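Local atomic coordinates of reticulocyte-binding protein 2a (Plasmodium vivax, PDB entry 4Z8N), a protein that probably binds the surface of red blood cells, including reticulocytes, during parasite invasion, through the alpha-helical erythrocyte-binding domain described here. Residues 71-74 and 75-78; 99-102 and 103-107; 109-112 and 113-117; 215-218 and 219-223. One frame throughout, in Å; residues are numbered along the deposited sequence.

Contact 1 (71-74 and 75-78)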
loop_
_atom_site.group_PDB
_atom_site.type_symbol
_atom_site.label_atom_id
_atom_site.label_comp_id
_atom_site.label_asym_id
_atom_site.label_seq_id
_atom_site.Cartn_x
_atom_site.Cartn_y
_atom_site.Cartn_z
ATOM N N VAL A 71 9.421 12.232 9.288
ATOM C CA VAL A 71 8.983 13.354 8.461
ATOM C C VAL A 71 10.130 14.257 7.969
ATOM O O VAL A 71 10.159 14.596 6.784
ATOM C CB VAL A 71 7.934 14.215 9.209
ATOM C CG1 VAL A 71 7.666 15.512 8.463
ATOM C CG2 VAL A 71 6.648 13.425 9.391
ATOM N N PRO A 72 11.078 14.644 8.856
ATOM C CA PRO A 72 12.193 15.444 8.333
ATOM C C PRO A 72 12.965 14.717 7.234
ATOM O O PRO A 72 13.435 15.346 6.284
ATOM C CB PRO A 72 13.081 15.662 9.563
ATOM C CG PRO A 72 12.160 15.535 10.716
ATOM C CD PRO A 72 11.180 14.476 10.319
ATOM N N LYS A 73 13.081 13.401 7.364
ATOM C CA LYS A 73 13.719 12.590 6.339
ATOM C C LYS A 73 12.889 12.582 5.054
ATOM O O LYS A 73 13.433 12.632 3.950
ATOM C CB LYS A 73 13.932 11.163 6.843
ATOM C CG LYS A 73 14.671 10.283 5.863
ATOM C CD LYS A 73 16.058 10.829 5.593
ATOM C CE LYS A 73 16.343 10.882 4.108
ATOM N NZ LYS A 73 15.500 11.883 3.399
ATOM N N LYS A 74 11.570 12.525 5.207
ATOM C CA LYS A 74 10.663 12.546 4.064
ATOM C C LYS A 74 10.751 13.874 3.323
ATOM O O LYS A 74 10.736 13.912 2.093
ATOM C CB LYS A 74 9.224 12.296 4.518
ATOM C CG LYS A 74 8.210 12.292 3.385
ATOM C CD LYS A 74 6.810 12.020 3.899
ATOM C CE LYS A 74 6.331 13.115 4.829
ATOM N NZ LYS A 74 6.248 14.430 4.139
ATOM N N ALA A 75 10.851 14.960 4.085
ATOM C CA ALA A 75 10.942 16.300 3.519
ATOM C C ALA A 75 12.187 16.457 2.653
ATOM O O ALA A 75 12.107 16.933 1.520
ATOM C CB ALA A 75 10.937 17.339 4.625
ATOM N N ALA A 76 13.335 16.056 3.193
ATOM C CA ALA A 76 14.594 16.120 2.462
ATOM C C ALA A 76 14.516 15.302 1.175
ATOM O O ALA A 76 14.995 15.730 0.124
ATOM C CB ALA A 76 15.744 15.630 3.335
ATOM N N LEU A 77 13.900 14.127 1.266
ATOM C CA LEU A 77 13.723 13.257 0.107
ATOM C C LEU A 77 12.867 13.922 -0.971
ATOM O O LEU A 77 13.201 13.875 -2.155
ATOM C CB LEU A 77 13.095 11.927 0.532
ATOM C CG LEU A 77 12.718 10.934 -0.569
ATOM C CD1 LEU A 77 13.933 10.542 -1.406
ATOM C CD2 LEU A 77 12.063 9.704 0.037
ATOM N N GLU A 78 11.768 14.547 -0.557
ATOM C CA GLU A 78 10.858 15.194 -1.498
ATOM C C GLU A 78 11.459 16.457 -2.118
ATOM O O GLU A 78 11.149 16.800 -3.257
ATOM C CB GLU A 78 9.528 15.528 -0.816
ATOM C CG GLU A 78 8.717 14.302 -0.420
ATOM C CD GLU A 78 7.259 14.622 -0.155
ATOM O OE1 GLU A 78 6.905 14.851 1.020
ATOM O OE2 GLU A 78 6.465 14.637 -1.121
#

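Contact 2 (99-102 and 103-107)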
loop_
_atom_site.group_PDB
_atom_site.type_symbol
_atom_site.label_atom_id
_atom_site.label_comp_id
_atom_site.label_asym_id
_atom_site.label_seq_id
_atom_site.Cartn_x
_atom_site.Cartn_y
_atom_site.Cartn_z
ATOM N N ALA A 99 24.884 14.114 -8.894
ATOM C CA ALA A 99 25.136 14.083 -7.460
ATOM C C ALA A 99 23.819 14.092 -6.688
ATOM O O ALA A 99 23.684 13.431 -5.657
ATOM C CB ALA A 99 26.011 15.260 -7.048
ATOM N N LYS A 100 22.850 14.842 -7.200
ATOM C CA LYS A 100 21.538 14.935 -6.571
ATOM C C LYS A 100 20.799 13.605 -6.657
ATOM O O LYS A 100 20.075 13.224 -5.736
ATOM C CB LYS A 100 20.705 16.039 -7.224
ATOM C CG LYS A 100 19.992 16.938 -6.229
ATOM C CD LYS A 100 20.990 17.780 -5.453
ATOM C CE LYS A 100 20.311 18.569 -4.345
ATOM N NZ LYS A 100 19.656 17.669 -3.353
ATOM N N HIS A 101 20.982 12.902 -7.770
ATOM C CA HIS A 101 20.367 11.595 -7.938
ATOM C C HIS A 101 20.996 10.602 -6.973
ATOM O O HIS A 101 20.307 9.774 -6.376
ATOM C CB HIS A 101 20.510 11.100 -9.376
ATOM C CG HIS A 101 19.813 9.801 -9.632
ATOM N ND1 HIS A 101 18.473 9.725 -9.943
ATOM C CD2 HIS A 101 20.268 8.525 -9.609
ATOM C CE1 HIS A 101 18.132 8.458 -10.107
ATOM N NE2 HIS A 101 19.202 7.711 -9.911
ATOM N N ASN A 102 22.313 10.694 -6.829
ATOM C CA ASN A 102 23.036 9.880 -5.864
ATOM C C ASN A 102 22.517 10.139 -4.449
ATOM O O ASN A 102 22.349 9.214 -3.654
ATOM C CB ASN A 102 24.534 10.167 -5.954
ATOM C CG ASN A 102 25.366 9.179 -5.166
ATOM O OD1 ASN A 102 25.680 8.092 -5.649
ATOM N ND2 ASN A 102 25.736 9.556 -3.949
ATOM N N GLU A 103 22.252 11.406 -4.151
ATOM C CA GLU A 103 21.703 11.810 -2.862
ATOM C C GLU A 103 20.294 11.251 -2.657
ATOM O O GLU A 103 19.930 10.842 -1.553
ATOM C CB GLU A 103 21.690 13.337 -2.754
ATOM C CG GLU A 103 21.301 13.875 -1.389
ATOM C CD GLU A 103 21.504 15.377 -1.284
ATOM O OE1 GLU A 103 22.056 15.970 -2.235
ATOM O OE2 GLU A 103 21.113 15.963 -0.252
ATOM N N TYR A 104 19.510 11.239 -3.732
ATOM C CA TYR A 104 18.151 10.712 -3.705
ATOM C C TYR A 104 18.119 9.241 -3.289
ATOM O O TYR A 104 17.280 8.837 -2.486
ATOM C CB TYR A 104 17.491 10.889 -5.074
ATOM C CG TYR A 104 16.361 9.920 -5.346
ATOM C CD1 TYR A 104 15.086 10.146 -4.843
ATOM C CD2 TYR A 104 16.570 8.780 -6.112
ATOM C CE1 TYR A 104 14.053 9.260 -5.091
ATOM C CE2 TYR A 104 15.545 7.891 -6.364
ATOM C CZ TYR A 104 14.290 8.135 -5.852
ATOM O OH TYR A 104 13.270 7.246 -6.107
ATOM N N LYS A 105 19.034 8.449 -3.839
ATOM C CA LYS A 105 19.123 7.030 -3.505
ATOM C C LYS A 105 19.386 6.818 -2.018
ATOM O O LYS A 105 18.732 5.999 -1.374
ATOM C CB LYS A 105 20.226 6.353 -4.321
ATOM C CG LYS A 105 19.969 6.296 -5.816
ATOM C CD LYS A 105 21.221 5.831 -6.550
ATOM C CE LYS A 105 20.937 5.518 -8.009
ATOM N NZ LYS A 105 22.176 5.147 -8.752
ATOM N N GLN A 106 20.353 7.556 -1.480
ATOM C CA GLN A 106 20.692 7.464 -0.065
ATOM C C GLN A 106 19.506 7.879 0.798
ATOM O O GLN A 106 19.181 7.223 1.786
ATOM C CB GLN A 106 21.910 8.335 0.250
ATOM C CG GLN A 106 23.157 7.954 -0.534
ATOM C CD GLN A 106 24.233 9.025 -0.484
ATOM O OE1 GLN A 106 23.942 10.209 -0.308
ATOM N NE2 GLN A 106 25.486 8.611 -0.638
ATOM N N GLN A 107 18.854 8.967 0.402
ATOM C CA GLN A 107 17.730 9.507 1.156
ATOM C C GLN A 107 16.500 8.605 1.099
ATOM O O GLN A 107 15.759 8.503 2.077
ATOM C CB GLN A 107 17.377 10.905 0.648
ATOM C CG GLN A 107 18.375 11.975 1.064
ATOM C CD GLN A 107 18.063 13.320 0.450
ATOM O OE1 GLN A 107 17.419 13.400 -0.597
ATOM N NE2 GLN A 107 18.510 14.387 1.099
#

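Contact 3 (109-112 and 113-117)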
loop_
_atom_site.group_PDB
_atom_site.type_symbol
_atom_site.label_atom_id
_atom_site.label_comp_id
_atom_site.label_asym_id
_atom_site.label_seq_id
_atom_site.Cartn_x
_atom_site.Cartn_y
_atom_site.Cartn_z
ATOM N N ASP A 109 16.717 5.342 0.740
ATOM C CA ASP A 109 17.118 4.207 1.561
ATOM C C ASP A 109 17.037 4.540 3.048
ATOM O O ASP A 109 16.654 3.699 3.860
ATOM C CB ASP A 109 18.533 3.756 1.198
ATOM C CG ASP A 109 18.955 2.510 1.948
ATOM O OD1 ASP A 109 18.147 1.561 2.027
ATOM O OD2 ASP A 109 20.092 2.481 2.463
ATOM N N ALA A 110 17.397 5.770 3.403
ATOM C CA ALA A 110 17.379 6.196 4.799
ATOM C C ALA A 110 15.951 6.331 5.323
ATOM O O ALA A 110 15.668 5.975 6.467
ATOM C CB ALA A 110 18.134 7.511 4.967
ATOM N N TYR A 111 15.055 6.845 4.483
ATOM C CA TYR A 111 13.654 6.992 4.863
ATOM C C TYR A 111 12.996 5.627 5.034
ATOM O O TYR A 111 12.251 5.408 5.987
ATOM C CB TYR A 111 12.890 7.825 3.826
ATOM C CG TYR A 111 11.431 8.043 4.169
ATOM C CD1 TYR A 111 11.066 8.753 5.305
ATOM C CD2 TYR A 111 10.421 7.547 3.355
ATOM C CE1 TYR A 111 9.739 8.958 5.628
ATOM C CE2 TYR A 111 9.083 7.748 3.669
ATOM C CZ TYR A 111 8.750 8.455 4.808
ATOM O OH TYR A 111 7.428 8.665 5.133
ATOM N N LYS A 112 13.280 4.715 4.107
ATOM C CA LYS A 112 12.754 3.356 4.180
ATOM C C LYS A 112 13.146 2.673 5.489
ATOM O O LYS A 112 12.328 1.999 6.115
ATOM C CB LYS A 112 13.246 2.525 2.992
ATOM C CG LYS A 112 12.820 1.064 3.039
ATOM C CD LYS A 112 13.343 0.295 1.837
ATOM C CE LYS A 112 12.864 -1.149 1.856
ATOM N NZ LYS A 112 13.375 -1.923 0.690
ATOM N N ASN A 113 14.395 2.860 5.902
ATOM C CA ASN A 113 14.888 2.253 7.135
ATOM C C ASN A 113 14.262 2.875 8.376
ATOM O O ASN A 113 14.000 2.185 9.361
ATOM C CB ASN A 113 16.411 2.357 7.210
ATOM C CG ASN A 113 17.104 1.418 6.245
ATOM O OD1 ASN A 113 16.562 0.375 5.879
ATOM N ND2 ASN A 113 18.312 1.780 5.831
ATOM N N CYS A 114 14.035 4.182 8.324
ATOM C CA CYS A 114 13.383 4.893 9.416
ATOM C C CYS A 114 11.944 4.402 9.568
ATOM O O CYS A 114 11.437 4.256 10.680
ATOM C CB CYS A 114 13.423 6.404 9.168
ATOM S SG CYS A 114 12.573 7.414 10.404
ATOM N N VAL A 115 11.299 4.138 8.437
ATOM C CA VAL A 115 9.923 3.656 8.421
ATOM C C VAL A 115 9.842 2.186 8.834
ATOM O O VAL A 115 8.981 1.799 9.626
ATOM C CB VAL A 115 9.291 3.839 7.023
ATOM C CG1 VAL A 115 7.954 3.116 6.929
ATOM C CG2 VAL A 115 9.130 5.317 6.707
ATOM N N GLN A 116 10.753 1.374 8.308
ATOM C CA GLN A 116 10.752 -0.057 8.593
ATOM C C GLN A 116 11.449 -0.409 9.905
ATOM O O GLN A 116 11.589 -1.585 10.235
ATOM C CB GLN A 116 11.413 -0.830 7.450
ATOM C CG GLN A 116 10.539 -1.018 6.225
ATOM C CD GLN A 116 11.207 -1.884 5.177
ATOM O OE1 GLN A 116 12.424 -2.073 5.200
ATOM N NE2 GLN A 116 10.415 -2.425 4.258
ATOM N N ALA A 117 11.896 0.601 10.646
ATOM C CA ALA A 117 12.543 0.357 11.932
ATOM C C ALA A 117 11.555 -0.289 12.900
ATOM O O ALA A 117 10.363 0.028 12.882
ATOM C CB ALA A 117 13.092 1.652 12.510
#

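Contact 4 (215-218 and 219-223)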
loop_
_atom_site.group_PDB
_atom_site.type_symbol
_atom_site.label_atom_id
_atom_site.label_comp_id
_atom_site.label_asym_id
_atom_site.label_seq_id
_atom_site.Cartn_x
_atom_site.Cartn_y
_atom_site.Cartn_z
ATOM N N ILE A 215 4.399 1.969 -10.333
ATOM C CA ILE A 215 3.616 0.878 -10.913
ATOM C C ILE A 215 3.908 -0.442 -10.200
ATOM O O ILE A 215 2.990 -1.219 -9.923
ATOM C CB ILE A 215 3.883 0.738 -12.428
ATOM C CG1 ILE A 215 3.276 1.930 -13.169
ATOM C CG2 ILE A 215 3.300 -0.561 -12.974
ATOM C CD1 ILE A 215 3.446 1.877 -14.664
ATOM N N THR A 216 5.179 -0.680 -9.885
ATOM C CA THR A 216 5.571 -1.873 -9.136
ATOM C C THR A 216 4.851 -1.947 -7.786
ATOM O O THR A 216 4.322 -2.993 -7.415
ATOM C CB THR A 216 7.093 -1.917 -8.912
ATOM O OG1 THR A 216 7.755 -2.030 -10.178
ATOM C CG2 THR A 216 7.476 -3.109 -8.051
ATOM N N ILE A 217 4.827 -0.831 -7.062
ATOM C CA ILE A 217 4.076 -0.745 -5.810
ATOM C C ILE A 217 2.579 -0.951 -6.054
ATOM O O ILE A 217 1.909 -1.672 -5.314
ATOM C CB ILE A 217 4.292 0.615 -5.116
ATOM C CG1 ILE A 217 5.765 0.803 -4.757
ATOM C CG2 ILE A 217 3.436 0.721 -3.865
ATOM C CD1 ILE A 217 6.088 2.184 -4.220
ATOM N N GLY A 218 2.066 -0.316 -7.103
ATOM C CA GLY A 218 0.666 -0.439 -7.467
ATOM C C GLY A 218 0.268 -1.861 -7.816
ATOM O O GLY A 218 -0.840 -2.297 -7.505
ATOM N N GLU A 219 1.174 -2.585 -8.464
ATOM C CA GLU A 219 0.936 -3.985 -8.803
ATOM C C GLU A 219 0.918 -4.856 -7.551
ATOM O O GLU A 219 0.173 -5.833 -7.474
ATOM C CB GLU A 219 1.999 -4.497 -9.776
ATOM C CG GLU A 219 1.900 -3.932 -11.179
ATOM C CD GLU A 219 3.083 -4.329 -12.043
ATOM O OE1 GLU A 219 4.120 -4.741 -11.479
ATOM O OE2 GLU A 219 2.979 -4.228 -13.280
ATOM N N ALA A 220 1.743 -4.497 -6.572
ATOM C CA ALA A 220 1.775 -5.210 -5.299
ATOM C C ALA A 220 0.444 -5.063 -4.557
ATOM O O ALA A 220 -0.099 -6.039 -4.033
ATOM C CB ALA A 220 2.927 -4.707 -4.438
ATOM N N HIS A 221 -0.080 -3.842 -4.518
ATOM C CA HIS A 221 -1.383 -3.593 -3.910
ATOM C C HIS A 221 -2.503 -4.251 -4.709
ATOM O O HIS A 221 -3.463 -4.763 -4.137
ATOM C CB HIS A 221 -1.646 -2.091 -3.783
ATOM C CG HIS A 221 -0.918 -1.444 -2.647
ATOM N ND1 HIS A 221 -1.074 -1.852 -1.338
ATOM C CD2 HIS A 221 -0.044 -0.412 -2.619
ATOM C CE1 HIS A 221 -0.318 -1.103 -0.556
ATOM N NE2 HIS A 221 0.320 -0.223 -1.307
ATOM N N THR A 222 -2.375 -4.225 -6.033
ATOM C CA THR A 222 -3.351 -4.851 -6.920
ATOM C C THR A 222 -3.473 -6.351 -6.652
ATOM O O THR A 222 -4.572 -6.909 -6.663
ATOM C CB THR A 222 -2.981 -4.620 -8.401
ATOM O OG1 THR A 222 -3.345 -3.288 -8.780
ATOM C CG2 THR A 222 -3.702 -5.603 -9.301
ATOM N N GLY A 223 -2.337 -6.999 -6.409
ATOM C CA GLY A 223 -2.327 -8.408 -6.064
ATOM C C GLY A 223 -3.110 -8.696 -4.794
ATOM O O GLY A 223 -3.824 -9.695 -4.712
HETATM O O HOH W 1 6.445 -4.149 -12.209
#

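Contact 1 (71-74 and 75-78)
Lys-74 and Glu-78, one turn apart at the start of helix 71-85, form an i to i+4 salt bridge, NZ to OE1 at 3.2 Å, in which the ammonium meets the carboxylate oxygen almost in line with its C-O bond. The two chains run side by side and point the same way. The lysine leaves the backbone extended and then folds at its last two torsions (64° and 62°), which turns NZ back to the glutamate; on the way its CG passes 3.7 Å from OE1. The other carboxylate oxygen, OE2, is hydrogen-bonded to the backbone N of Ile-4, so the glutamate is gripped from two directions and joins the N-terminal segment to the helix.

Backbone bonds make up the second group. Ala-75 N, Ala-76 N, Leu-77 N and Glu-78 N donate to the carbonyls four residues earlier, the shortest being Ala-75 N to Val-71 O at 2.8 Å.

Van der Waals contact is the third. Lys-73 is bent at chi2, chi3 and chi4, bringing its ammonium end back over the next turn, where NZ rests 3.7 Å from Leu-77 CB and 3.8 Å from Ala-76 CB.

The helix lies against helix 94-115: Lys-73 rests on Gln-107 and Tyr-111, Lys-74 also touches Tyr-111, and the buried Leu-77 packs on Tyr-104, while Ile-4 and Leu-5 border the Lys-74 side.

Contact 2 (99-102 and 103-107)
Two turns of helix 94-115, on the surface of the Rh5 coiled-coil domain, carry an i to i+3 salt bridge between Lys-100 and Glu-103. NZ lies 3.1 Å from OE1, and as a hydrogen bond the pair is weak. The two side chains lie side by side and point the same way; the lysine is kinked at chi2 and chi4 (68° and 61°), which brings its ammonium round to the carboxylate of the extended glutamate. Lys-100 also touches Thr-80 and Leu-84 of helix 71-85.

At the next residue, the imidazole of His-101 is approached by Lys-105, one turn on. The lysine methylene CE comes to 3.4 Å from NE2, while the ammonium lies near the ring plane, beyond its edge. Tyr-104 CD2 sits 4.2 Å above one face of the same imidazole, toward its rim; the two rings are inclined at 38°, and the phenol ring has a second aromatic partner, packing edge-to-face with Phe-206. The chains of Asn-102 and Gln-106 cross with their amide planes steeply inclined; ND2 of Asn-102 is 3.5 Å from NE2 of Gln-106, but two donors make no hydrogen bond. Beneath these side chains the helix bonds continue, Tyr-104 N to Lys-100 O at 2.9 Å, though Gln-106 N to Asn-102 O is weak.

With Lys-105 NZ only 4.1 Å from His-101 NE2, the lysine charge would be expected to disfavour protonation of the imidazole, whereas the carboxylate of Glu-103 should stabilise the charged form of Lys-100.

Contact 3 (109-112 and 113-117)
Val-115 CG2 lies over one face of the Tyr-111 ring, 3.8 Å from its centroid and 15° off the ring normal, in a CH-pi contact whose closest carbon is CZ at 3.7 Å. The methyl group is directed there because CG2 stands anti to the carbonyl carbon, beside the backbone N, while CG1 takes the position anti to that N. The same methyl is also 3.2 Å from Tyr-111 O, the acceptor of Val-115 N at 2.9 Å, so it packs against both the ring and the backbone carbonyl.

Next to this pair the extended Lys-112 chain crosses Gln-116, with CE 3.5 Å from OE1, and Gln-116 N bonds to Lys-112 O at 2.8 Å. The contact lies at the C-terminal end of helix 94-115, a helix tied covalently to the chain ahead of helix 71-85 by the disulfide between Cys-114 and Cys-70.

Further out, Phe-10 of strand 9-11 packs on Lys-112, Val-115 and Gln-116, while Leu-5, Leu-8 and Thr-20 surround the tyrosine. Gln-66 NE2 bonds to the carbonyls of Cys-114 and Ala-117. The side chain of Glu-120, a residue known to bind calcium in this protein although none is bound to this chain, is about 9 Å from that of Gln-116.

Contact 4 (215-218 and 219-223)
Glu-219 reaches back over the preceding turn of helix 199-237, where its CB lies 3.4 Å from Ile-215 O. CG, anti to the carbonyl carbon at chi1 -71°, comes closer to that oxygen, at 3.2 Å, and the extended chain then carries the carboxylate past Ile-215. There CD is 3.9 Å from Ile-215 CG2, and the methyl packs beside OE2. At the tip the two oxygens part company: OE1 accepts a short hydrogen bond, 2.5 Å, from a water that also bonds to Thr-216 OG1, whereas OE2 has a long, weak ion pair with Lys-178 of helix 168-194. The threonine hydroxyl is held in addition by the carbonyl of Leu-212, one turn back.

On another side of the helix, Ile-217 and His-221 run side by side, with CG2 3.9 Å from the imidazole CD2. Both ring nitrogens have partners outside the helix, ND1 at Ser-266 OG and NE2 at Asp-9 OD2, which fix the rotation of this buried ring and link helix 199-237 to helix 246-297 and strand 9-11.

Gly-218 O takes two donors from one residue, Thr-222 N at 2.9 Å and Thr-222 OG1 at 3.0 Å, arriving from opposite faces of its carbonyl plane; the hydroxyl stands above the plane. A threonine hydroxyl returned to the i-4 carbonyl is a common way for a helix to satisfy this side chain internally, and here it occurs on a long helix of the coiled-coil domain, where Thr-222 also packs against Val-171 and Leu-174.

Contacts 1 and 2 are surface contacts, and each carries a lysine-glutamate salt bridge, spaced i to i+4 in the first and i to i+3 in the second. Contact 3 is partly buried and replaces charge pairing with a methyl-aromatic contact beside a disulfide. Contacts 2 and 3 follow each other on helix 94-115, and contact 1, on helix 71-85, touches both: Leu-77 CD1 is 3.6 Å from Tyr-104 CD1, and Lys-74 CB is 3.6 Å from Tyr-111 CE1. Contact 4 stands apart on helix 199-237, nearest the centre of the chain, its centre 20 to 24 Å from those of the others; there polar groups are satisfied by backbone, water and neighbouring elements.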